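Local structure of Non-reducing end alpha-L-arabinofuranosidase BoGH43B (Bacteroides ovatus, 5JOZ) at residues A[57-62]-A[114-119]; A[88-93]-A[100-105]; A[445-450]-A[463-468]. The protein cleaves terminal non-reducing alpha-L-arabinofuranosyl residues from the side branches of xyloglucan, converting S units to X units during xyloglucan breakdown. All blocks are in the same frame, centred on the assembly; numbering follows the deposited sequence.

Interaction 1 (A[57-62]-A[114-119]); sequences LSRPEN and WSDPVW
Arg-59 and Asn-62 carry the hydrogen bonds of this loop-to-loop contact, and both use backbone carbonyls of 114-119. The Arg-59 guanidinium meets Trp-114 O end-on with two nitrogens, NH1 at 2.8 Å and NH2 at 3.0 Å. Trp-114 O lies near the guanidinium plane in both bonds. Asn-62 ND2 gives an almost straight bond (177°) to Ser-115 O, 3.1 Å away. This donor approaches from above the carbonyl plane of Ser-115. The other end of the amide, Asn-62 OD1, accepts from Arg-59 N, which fixes the rotation of the group.

The charged part is a network of three residues. Arg-59 NH2 forms a salt bridge with Asp-116 OD1 at 2.8 Å, nearly along the C-O bond of the carboxylate. The two flat groups are turned 40° apart. Arg-59 NE makes a weak, salt-bridged hydrogen bond to Glu-61 OE2. The two acids come close, with Glu-61 OE2 3.6 Å from Asp-116 OD1, and the shared arginine probably offsets their repulsion.

Van der Waals packing is limited: Pro-117 CD lies 3.8 Å from Asn-62 CB and also touches the carbonyl oxygen Glu-61 O.

The contact ties the loop between strands 51-55 and 74-83 to the turn leading into strand 118-119. Strand 51-55 is an outer strand of one four-stranded sheet; 74-83 and 118-119 are the outer strands of another. The Trp-114 side chain packs on strands 86-94 and 102-107.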
loop_
_atom_site.group_PDB
_atom_site.type_symbol
_atom_site.label_atom_id
_atom_site.label_comp_id
_atom_site.label_asym_id
_atom_site.label_seq_id
_atom_site.Cartn_x
_atom_site.Cartn_y
_atom_site.Cartn_z
ATOM N N LEU A 57 6.979 9.948 -2.533
ATOM C CA LEU A 57 6.450 11.106 -1.825
ATOM C C LEU A 57 6.866 11.074 -0.337
ATOM O O LEU A 57 6.058 10.798 0.567
ATOM C CB LEU A 57 4.925 11.174 -2.028
ATOM C CG LEU A 57 4.365 10.910 -3.446
ATOM C CD1 LEU A 57 2.854 11.005 -3.410
ATOM C CD2 LEU A 57 4.930 11.863 -4.510
ATOM N N SER A 58 8.146 11.383 -0.118
ATOM C CA SER A 58 8.786 11.395 1.209
ATOM C C SER A 58 8.740 12.750 1.948
ATOM O O SER A 58 9.312 12.862 3.041
ATOM C CB SER A 58 10.260 10.963 1.085
ATOM O OG SER A 58 10.403 9.684 0.479
ATOM N N ARG A 59 8.089 13.767 1.372
ATOM C CA ARG A 59 8.027 15.099 1.992
ATOM C C ARG A 59 6.593 15.630 1.980
ATOM O O ARG A 59 5.804 15.243 1.126
ATOM C CB ARG A 59 8.973 16.067 1.258
ATOM C CG ARG A 59 10.448 15.665 1.348
ATOM C CD ARG A 59 11.406 16.712 0.783
ATOM N NE ARG A 59 10.999 17.239 -0.530
ATOM C CZ ARG A 59 11.153 16.619 -1.702
ATOM N NH1 ARG A 59 11.692 15.400 -1.781
ATOM N NH2 ARG A 59 10.751 17.218 -2.820
ATOM N N PRO A 60 6.248 16.527 2.920
ATOM C CA PRO A 60 4.883 17.085 2.927
ATOM C C PRO A 60 4.492 17.932 1.684
ATOM O O PRO A 60 3.309 18.019 1.354
ATOM C CB PRO A 60 4.847 17.937 4.209
ATOM C CG PRO A 60 6.274 18.189 4.582
ATOM C CD PRO A 60 7.078 17.048 4.030
ATOM N N GLU A 61 5.455 18.548 1.009
ATOM C CA GLU A 61 5.120 19.361 -0.178
ATOM C C GLU A 61 4.747 18.518 -1.406
ATOM O O GLU A 61 3.969 18.976 -2.235
ATOM C CB GLU A 61 6.200 20.407 -0.506
ATOM C CG GLU A 61 7.595 19.875 -0.808
ATOM C CD GLU A 61 8.597 20.055 0.328
ATOM O OE1 GLU A 61 8.225 19.857 1.514
ATOM O OE2 GLU A 61 9.770 20.380 0.016
ATOM N N ASN A 62 5.278 17.292 -1.511
ATOM C CA ASN A 62 4.849 16.343 -2.565
ATOM C C ASN A 62 3.824 15.267 -2.132
ATOM O O ASN A 62 3.408 14.473 -2.968
ATOM C CB ASN A 62 6.043 15.736 -3.348
ATOM C CG ASN A 62 6.988 14.902 -2.496
ATOM O OD1 ASN A 62 6.646 14.436 -1.415
ATOM N ND2 ASN A 62 8.206 14.709 -3.000
ATOM N N TRP A 114 13.234 12.746 -4.596
ATOM C CA TRP A 114 12.293 13.057 -5.669
ATOM C C TRP A 114 11.947 14.540 -5.644
ATOM O O TRP A 114 11.999 15.173 -4.598
ATOM C CB TRP A 114 11.017 12.229 -5.527
ATOM C CG TRP A 114 11.238 10.749 -5.770
ATOM C CD1 TRP A 114 11.744 9.839 -4.887
ATOM C CD2 TRP A 114 10.953 10.024 -6.969
ATOM N NE1 TRP A 114 11.795 8.599 -5.464
ATOM C CE2 TRP A 114 11.313 8.679 -6.737
ATOM C CE3 TRP A 114 10.433 10.383 -8.221
ATOM C CZ2 TRP A 114 11.172 7.684 -7.713
ATOM C CZ3 TRP A 114 10.285 9.400 -9.190
ATOM C CH2 TRP A 114 10.653 8.058 -8.928
ATOM N N SER A 115 11.558 15.072 -6.797
ATOM C CA SER A 115 11.138 16.466 -6.924
ATOM C C SER A 115 9.803 16.777 -6.232
ATOM O O SER A 115 9.065 15.868 -5.789
ATOM C CB SER A 115 11.001 16.831 -8.410
ATOM O OG SER A 115 9.856 16.213 -8.995
ATOM N N ASP A 116 9.490 18.076 -6.179
ATOM C CA ASP A 116 8.156 18.561 -5.810
ATOM C C ASP A 116 7.203 18.197 -6.947
ATOM O O ASP A 116 7.661 17.853 -8.034
ATOM C CB ASP A 116 8.194 20.077 -5.556
ATOM C CG ASP A 116 8.991 20.453 -4.296
ATOM O OD1 ASP A 116 9.320 19.568 -3.472
ATOM O OD2 ASP A 116 9.280 21.655 -4.122
ATOM N N PRO A 117 5.879 18.246 -6.707
ATOM C CA PRO A 117 4.976 17.796 -7.768
ATOM C C PRO A 117 4.867 18.775 -8.937
ATOM O O PRO A 117 4.905 19.993 -8.756
ATOM C CB PRO A 117 3.618 17.661 -7.074
ATOM C CG PRO A 117 3.739 18.314 -5.750
ATOM C CD PRO A 117 5.153 18.748 -5.524
ATOM N N VAL A 118 4.759 18.208 -10.129
ATOM C CA VAL A 118 4.366 18.925 -11.321
ATOM C C VAL A 118 2.889 18.595 -11.513
ATOM O O VAL A 118 2.532 17.482 -11.930
ATOM C CB VAL A 118 5.216 18.491 -12.529
ATOM C CG1 VAL A 118 4.739 19.186 -13.800
ATOM C CG2 VAL A 118 6.696 18.777 -12.259
ATOM N N TRP A 119 2.037 19.553 -11.168
ATOM C CA TRP A 119 0.593 19.390 -11.283
ATOM C C TRP A 119 0.195 19.609 -12.745
ATOM O O TRP A 119 0.486 20.662 -13.330
ATOM C CB TRP A 119 -0.148 20.380 -10.388
ATOM C CG TRP A 119 0.228 20.332 -8.949
ATOM C CD1 TRP A 119 1.072 21.188 -8.296
ATOM C CD2 TRP A 119 -0.232 19.400 -7.972
ATOM N NE1 TRP A 119 1.170 20.842 -6.977
ATOM C CE2 TRP A 119 0.385 19.744 -6.745
ATOM C CE3 TRP A 119 -1.099 18.297 -8.010
ATOM C CZ2 TRP A 119 0.158 19.032 -5.562
ATOM C CZ3 TRP A 119 -1.322 17.580 -6.832
ATOM C CH2 TRP A 119 -0.700 17.960 -5.622
#

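Interaction 2 (A[88-93]-A[100-105]); sequences YVIGTN and QGVFYV
The Phe-103 ring has Gly-91 N over one face, while Asn-93 N and Gly-101 O lie at its edge, near the ring plane. The Tyr-88 ring receives Tyr-104 CD2 and CE2 at its edge. These two tyrosines lie side by side and point the same way. Their planes are 44° apart, which makes the pair oblique, and Tyr-88 CD2 is 3.8 Å from Tyr-104 CE2.

The rings belong to an antiparallel beta hairpin, formed by the two middle strands of one four-stranded sheet of the GH43 five-bladed beta-propeller. Val-89 with Val-105 and Gly-91 with Phe-103 are hydrogen-bonded pairs. Gly-91 N reaches Phe-103 O at 3.0 Å, nearly in line with the carbonyl, and Gly-91 O accepts Phe-103 N in return. Ile-90 with Tyr-104 and Thr-92 with Val-102 are non-hydrogen-bonded pairs, and here the CA atoms come closer.

Phe-103 CG sits between its backbone N and carbonyl carbon (chi1 68°). This brings the ring back over the Gly-91 backbone, with Phe-103 CE1 3.8 Å from Gly-91 C. On the other face of the sheet, Ile-90 CG1 lies 4.1 Å from Val-102 CG1. Phe-138 of strand 135-141 packs against both, so this face is buried against the next sheet. Tyr-104 OH is hydrogen-bonded to Pro-154 O.

Thr-92 lies on the same face. Its side chain is about 6 Å from that of Asp-126, inferred to tune the catalytic acid. Thr-92 OG1 is hydrogen-bonded to Tyr-124 O. Its neighbour Asn-93 closes the pairing: Asn-93 N gives a nearly straight bond (176°) to Gly-101 O, 3.2 Å away and well above the carbonyl plane.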
loop_
_atom_site.group_PDB
_atom_site.type_symbol
_atom_site.label_atom_id
_atom_site.label_comp_id
_atom_site.label_asym_id
_atom_site.label_seq_id
_atom_site.Cartn_x
_atom_site.Cartn_y
_atom_site.Cartn_z
ATOM N N TYR A 88 10.111 8.750 -13.513
ATOM C CA TYR A 88 8.883 9.541 -13.424
ATOM C C TYR A 88 7.825 8.716 -12.703
ATOM O O TYR A 88 7.648 7.535 -13.013
ATOM C CB TYR A 88 8.352 9.880 -14.819
ATOM C CG TYR A 88 9.219 10.825 -15.625
ATOM C CD1 TYR A 88 10.354 10.366 -16.277
ATOM C CD2 TYR A 88 8.894 12.168 -15.742
ATOM C CE1 TYR A 88 11.148 11.222 -17.018
ATOM C CE2 TYR A 88 9.684 13.039 -16.480
ATOM C CZ TYR A 88 10.814 12.557 -17.116
ATOM O OH TYR A 88 11.617 13.404 -17.842
ATOM N N VAL A 89 7.145 9.333 -11.736
ATOM C CA VAL A 89 6.020 8.711 -11.077
ATOM C C VAL A 89 4.828 9.649 -11.106
ATOM O O VAL A 89 4.865 10.710 -10.491
ATOM C CB VAL A 89 6.337 8.320 -9.622
ATOM C CG1 VAL A 89 5.086 7.808 -8.925
ATOM C CG2 VAL A 89 7.404 7.243 -9.598
ATOM N N ILE A 90 3.768 9.223 -11.787
ATOM C CA ILE A 90 2.540 9.997 -11.925
ATOM C C ILE A 90 1.465 9.306 -11.090
ATOM O O ILE A 90 1.416 8.082 -11.035
ATOM C CB ILE A 90 2.128 10.141 -13.429
ATOM C CG1 ILE A 90 1.143 11.292 -13.631
ATOM C CG2 ILE A 90 1.512 8.870 -13.992
ATOM C CD1 ILE A 90 0.855 11.609 -15.080
ATOM N N GLY A 91 0.631 10.089 -10.415
ATOM C CA GLY A 91 -0.515 9.549 -9.685
ATOM C C GLY A 91 -1.565 10.603 -9.463
ATOM O O GLY A 91 -1.487 11.696 -10.038
ATOM N N THR A 92 -2.553 10.284 -8.640
ATOM C CA THR A 92 -3.587 11.249 -8.248
ATOM C C THR A 92 -3.723 11.332 -6.720
ATOM O O THR A 92 -3.748 10.311 -6.044
ATOM C CB THR A 92 -4.948 10.852 -8.828
ATOM O OG1 THR A 92 -4.768 10.255 -10.112
ATOM C CG2 THR A 92 -5.858 12.067 -8.957
ATOM N N ASN A 93 -3.822 12.552 -6.199
ATOM C CA ASN A 93 -4.095 12.823 -4.779
ATOM C C ASN A 93 -5.530 13.360 -4.656
ATOM O O ASN A 93 -5.847 14.409 -5.216
ATOM C CB ASN A 93 -3.061 13.838 -4.271
ATOM C CG ASN A 93 -3.244 14.217 -2.804
ATOM O OD1 ASN A 93 -4.349 14.521 -2.339
ATOM N ND2 ASN A 93 -2.135 14.240 -2.075
ATOM N N GLN A 100 -4.041 19.572 -6.226
ATOM C CA GLN A 100 -4.637 19.908 -7.519
ATOM C C GLN A 100 -4.900 18.647 -8.375
ATOM O O GLN A 100 -5.087 18.752 -9.576
ATOM C CB GLN A 100 -3.715 20.892 -8.259
ATOM C CG GLN A 100 -3.291 22.118 -7.433
ATOM C CD GLN A 100 -2.221 22.987 -8.099
ATOM O OE1 GLN A 100 -1.274 23.430 -7.446
ATOM N NE2 GLN A 100 -2.364 23.233 -9.400
ATOM N N GLY A 101 -4.921 17.462 -7.763
ATOM C CA GLY A 101 -5.337 16.227 -8.447
ATOM C C GLY A 101 -4.152 15.450 -8.988
ATOM O O GLY A 101 -3.325 14.962 -8.218
ATOM N N VAL A 102 -4.057 15.343 -10.314
ATOM C CA VAL A 102 -3.018 14.540 -10.936
ATOM C C VAL A 102 -1.694 15.273 -10.891
ATOM O O VAL A 102 -1.635 16.447 -11.203
ATOM C CB VAL A 102 -3.407 14.151 -12.376
ATOM C CG1 VAL A 102 -2.266 13.448 -13.098
ATOM C CG2 VAL A 102 -4.642 13.257 -12.345
ATOM N N PHE A 103 -0.637 14.564 -10.504
ATOM C CA PHE A 103 0.719 15.125 -10.413
ATOM C C PHE A 103 1.736 14.087 -10.866
ATOM O O PHE A 103 1.441 12.902 -10.871
ATOM C CB PHE A 103 1.053 15.507 -8.961
ATOM C CG PHE A 103 1.185 14.315 -8.063
ATOM C CD1 PHE A 103 0.061 13.753 -7.499
ATOM C CD2 PHE A 103 2.420 13.700 -7.863
ATOM C CE1 PHE A 103 0.150 12.608 -6.728
ATOM C CE2 PHE A 103 2.519 12.555 -7.081
ATOM C CZ PHE A 103 1.376 12.012 -6.513
ATOM N N TYR A 104 2.944 14.528 -11.189
ATOM C CA TYR A 104 4.081 13.628 -11.205
ATOM C C TYR A 104 5.290 14.219 -10.511
ATOM O O TYR A 104 5.369 15.424 -10.309
ATOM C CB TYR A 104 4.428 13.126 -12.627
ATOM C CG TYR A 104 4.955 14.141 -13.625
ATOM C CD1 TYR A 104 4.082 14.897 -14.403
ATOM C CD2 TYR A 104 6.332 14.307 -13.832
ATOM C CE1 TYR A 104 4.556 15.817 -15.333
ATOM C CE2 TYR A 104 6.817 15.228 -14.764
ATOM C CZ TYR A 104 5.919 15.981 -15.511
ATOM O OH TYR A 104 6.371 16.899 -16.437
ATOM N N VAL A 105 6.221 13.334 -10.146
ATOM C CA VAL A 105 7.504 13.687 -9.542
ATOM C C VAL A 105 8.602 12.910 -10.253
ATOM O O VAL A 105 8.340 11.846 -10.804
ATOM C CB VAL A 105 7.551 13.374 -8.021
ATOM C CG1 VAL A 105 6.654 14.326 -7.253
ATOM C CG2 VAL A 105 7.160 11.933 -7.720
#

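Interaction 3 (A[445-450]-A[463-468]); sequences TTYTFE and ASTRDV
Tyr-447 and Thr-465 meet because of their first torsions. Tyr-447 CG stands opposite its own carbonyl carbon (chi1 -67°), and the ring swings toward the end of the partner strand. In Thr-465, chi1 of 57° puts OG1 between backbone N and carbonyl carbon, and CG2 is the branch turned to the ring. Thr-465 CG2 then sits over one face of the Tyr-447 ring, 4.0 Å from its centroid, in a CH-pi contact displaced toward the rim. The Val-468 side chain points against that of Tyr-447, and its CG2 meets the ring edge at Tyr-447 CE2, 3.9 Å away. Tyr-447 OH is hydrogen-bonded to Gln-365 OE1. Replacing the tyrosine by alanine would probably leave Thr-465 CG2 and Val-468 CG2 without their packing surface and Gln-365 OE1 without this partner.

Phe-449 adds a smaller apolar contact. Its CE1 edge touches Ala-463 CB at 3.9 Å, and Tyr-399 of strand 397-406 packs on both residues.

The backbones pair antiparallel. Tyr-447 N bonds to Ala-463 O at 2.8 Å, and Ala-463 N returns a bond to Tyr-447 O in the carbonyl plane. Beyond this pair, Thr-465 N reaches Thr-445 O at 2.8 Å. That bond is straight at 174°, but it enters from above the carbonyl plane. Thr-465 OG1 is hydrogen-bonded to Glu-444 O.

After Ser-464 the chain leaves the sheet. Ser-464 OG accepts from Asp-467 N at 3.1 Å, an ST motif at the start of the short 3-10 segment 466-467. The whole is the open end of a beta hairpin, strands 446-453 and 456-464, at the margin of one sheet of the C-terminal concanavalin A-like beta-sandwich.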
loop_
_atom_site.group_PDB
_atom_site.type_symbol
_atom_site.label_atom_id
_atom_site.label_comp_id
_atom_site.label_asym_id
_atom_site.label_seq_id
_atom_site.Cartn_x
_atom_site.Cartn_y
_atom_site.Cartn_z
ATOM N N THR A 445 -7.988 -15.710 11.225
ATOM C CA THR A 445 -9.280 -15.328 11.796
ATOM C C THR A 445 -9.190 -14.415 13.029
ATOM O O THR A 445 -10.091 -13.607 13.253
ATOM C CB THR A 445 -10.078 -16.591 12.210
ATOM O OG1 THR A 445 -9.310 -17.347 13.152
ATOM C CG2 THR A 445 -10.379 -17.476 10.989
ATOM N N THR A 446 -8.148 -14.558 13.844
ATOM C CA THR A 446 -8.142 -13.948 15.187
ATOM C C THR A 446 -6.852 -13.215 15.528
ATOM O O THR A 446 -5.747 -13.690 15.234
ATOM C CB THR A 446 -8.412 -14.998 16.293
ATOM O OG1 THR A 446 -7.402 -16.011 16.249
ATOM C CG2 THR A 446 -9.781 -15.657 16.099
ATOM N N TYR A 447 -7.024 -12.043 16.138
ATOM C CA TYR A 447 -5.950 -11.345 16.813
ATOM C C TYR A 447 -6.101 -11.666 18.272
ATOM O O TYR A 447 -7.226 -11.624 18.784
ATOM C CB TYR A 447 -6.107 -9.841 16.658
ATOM C CG TYR A 447 -5.937 -9.325 15.263
ATOM C CD1 TYR A 447 -4.675 -9.257 14.682
ATOM C CD2 TYR A 447 -7.023 -8.853 14.537
ATOM C CE1 TYR A 447 -4.500 -8.748 13.409
ATOM C CE2 TYR A 447 -6.856 -8.339 13.258
ATOM C CZ TYR A 447 -5.592 -8.300 12.700
ATOM O OH TYR A 447 -5.419 -7.811 11.429
ATOM N N THR A 448 -4.987 -11.986 18.930
ATOM C CA THR A 448 -4.950 -12.183 20.377
ATOM C C THR A 448 -3.984 -11.161 20.978
ATOM O O THR A 448 -2.900 -10.944 20.443
ATOM C CB THR A 448 -4.540 -13.622 20.734
ATOM O OG1 THR A 448 -5.429 -14.527 20.078
ATOM C CG2 THR A 448 -4.618 -13.869 22.253
ATOM N N PHE A 449 -4.412 -10.536 22.078
ATOM C CA PHE A 449 -3.719 -9.409 22.713
ATOM C C PHE A 449 -3.192 -9.813 24.100
ATOM O O PHE A 449 -3.969 -10.293 24.935
ATOM C CB PHE A 449 -4.691 -8.237 22.856
ATOM C CG PHE A 449 -5.266 -7.772 21.557
ATOM C CD1 PHE A 449 -6.447 -8.322 21.059
ATOM C CD2 PHE A 449 -4.618 -6.781 20.812
ATOM C CE1 PHE A 449 -6.968 -7.894 19.843
ATOM C CE2 PHE A 449 -5.141 -6.345 19.598
ATOM C CZ PHE A 449 -6.315 -6.900 19.110
ATOM N N GLU A 450 -1.891 -9.601 24.334
ATOM C CA GLU A 450 -1.178 -10.093 25.520
ATOM C C GLU A 450 -0.285 -9.005 26.132
ATOM O O GLU A 450 0.193 -8.121 25.420
ATOM C CB GLU A 450 -0.311 -11.318 25.171
ATOM C CG GLU A 450 -1.047 -12.465 24.451
ATOM C CD GLU A 450 -0.921 -12.474 22.912
ATOM O OE1 GLU A 450 -0.542 -11.446 22.294
ATOM O OE2 GLU A 450 -1.214 -13.536 22.304
ATOM N N ALA A 463 -9.872 -10.619 19.175
ATOM C CA ALA A 463 -10.773 -9.948 18.236
ATOM C C ALA A 463 -10.685 -10.597 16.853
ATOM O O ALA A 463 -9.684 -11.235 16.522
ATOM C CB ALA A 463 -10.444 -8.464 18.159
ATOM N N SER A 464 -11.742 -10.439 16.061
ATOM C CA SER A 464 -11.803 -11.038 14.724
ATOM C C SER A 464 -11.077 -10.188 13.673
ATOM O O SER A 464 -11.166 -8.956 13.671
ATOM C CB SER A 464 -13.262 -11.240 14.289
ATOM O OG SER A 464 -13.906 -10.000 14.053
ATOM N N THR A 465 -10.380 -10.862 12.770
ATOM C CA THR A 465 -9.845 -10.229 11.567
ATOM C C THR A 465 -10.979 -9.827 10.611
ATOM O O THR A 465 -10.869 -8.841 9.872
ATOM C CB THR A 465 -8.872 -11.159 10.830
ATOM O OG1 THR A 465 -9.533 -12.385 10.507
ATOM C CG2 THR A 465 -7.644 -11.448 11.678
ATOM N N ARG A 466 -12.067 -10.594 10.652
ATOM C CA ARG A 466 -13.283 -10.323 9.879
ATOM C C ARG A 466 -13.872 -8.925 10.109
ATOM O O ARG A 466 -14.286 -8.259 9.155
ATOM C CB ARG A 466 -14.328 -11.381 10.232
ATOM C CG ARG A 466 -15.593 -11.391 9.391
ATOM C CD ARG A 466 -16.638 -12.269 10.057
ATOM N NE ARG A 466 -17.022 -11.716 11.355
ATOM C CZ ARG A 466 -17.876 -12.276 12.205
ATOM N NH1 ARG A 466 -18.482 -13.427 11.914
ATOM N NH2 ARG A 466 -18.132 -11.667 13.359
ATOM N N ASP A 467 -13.921 -8.483 11.366
ATOM C CA ASP A 467 -14.516 -7.173 11.680
ATOM C C ASP A 467 -13.666 -5.975 11.209
ATOM O O ASP A 467 -14.158 -4.836 11.211
ATOM C CB ASP A 467 -14.832 -7.042 13.179
ATOM C CG ASP A 467 -16.093 -7.783 13.593
ATOM O OD1 ASP A 467 -17.078 -7.812 12.820
ATOM O OD2 ASP A 467 -16.098 -8.321 14.721
ATOM N N VAL A 468 -12.416 -6.232 10.799
ATOM C CA VAL A 468 -11.570 -5.197 10.206
ATOM C C VAL A 468 -11.339 -5.411 8.709
ATOM O O VAL A 468 -10.462 -4.780 8.121
ATOM C CB VAL A 468 -10.239 -5.013 10.988
ATOM C CG1 VAL A 468 -10.522 -4.382 12.347
ATOM C CG2 VAL A 468 -9.465 -6.316 11.145
#

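How the interactions relate
Interactions 1 and 2 are neighbours in the catalytic domain, with centres about 9 Å apart. Along the chain, interaction 2 is nested inside the loop that interaction 1 closes. Both reach the same sheet, interaction 1 through strand 118-119: Val-118 N lies 2.9 Å from Tyr-104 O, a probable hydrogen bond between strands 118-119 and 102-107. Trp-114 CH2 also packs on Val-89 CG2. Interaction 2 is the one near the catalytic residues, with the Thr-92 side chain about 9 Å from that of Glu-176, the inferred proton donor. Interaction 3 belongs to the C-terminal domain, on the opposite side of the chain's centre. Its nearest atoms are about 24 Å from interaction 1 and 22 Å from interaction 2.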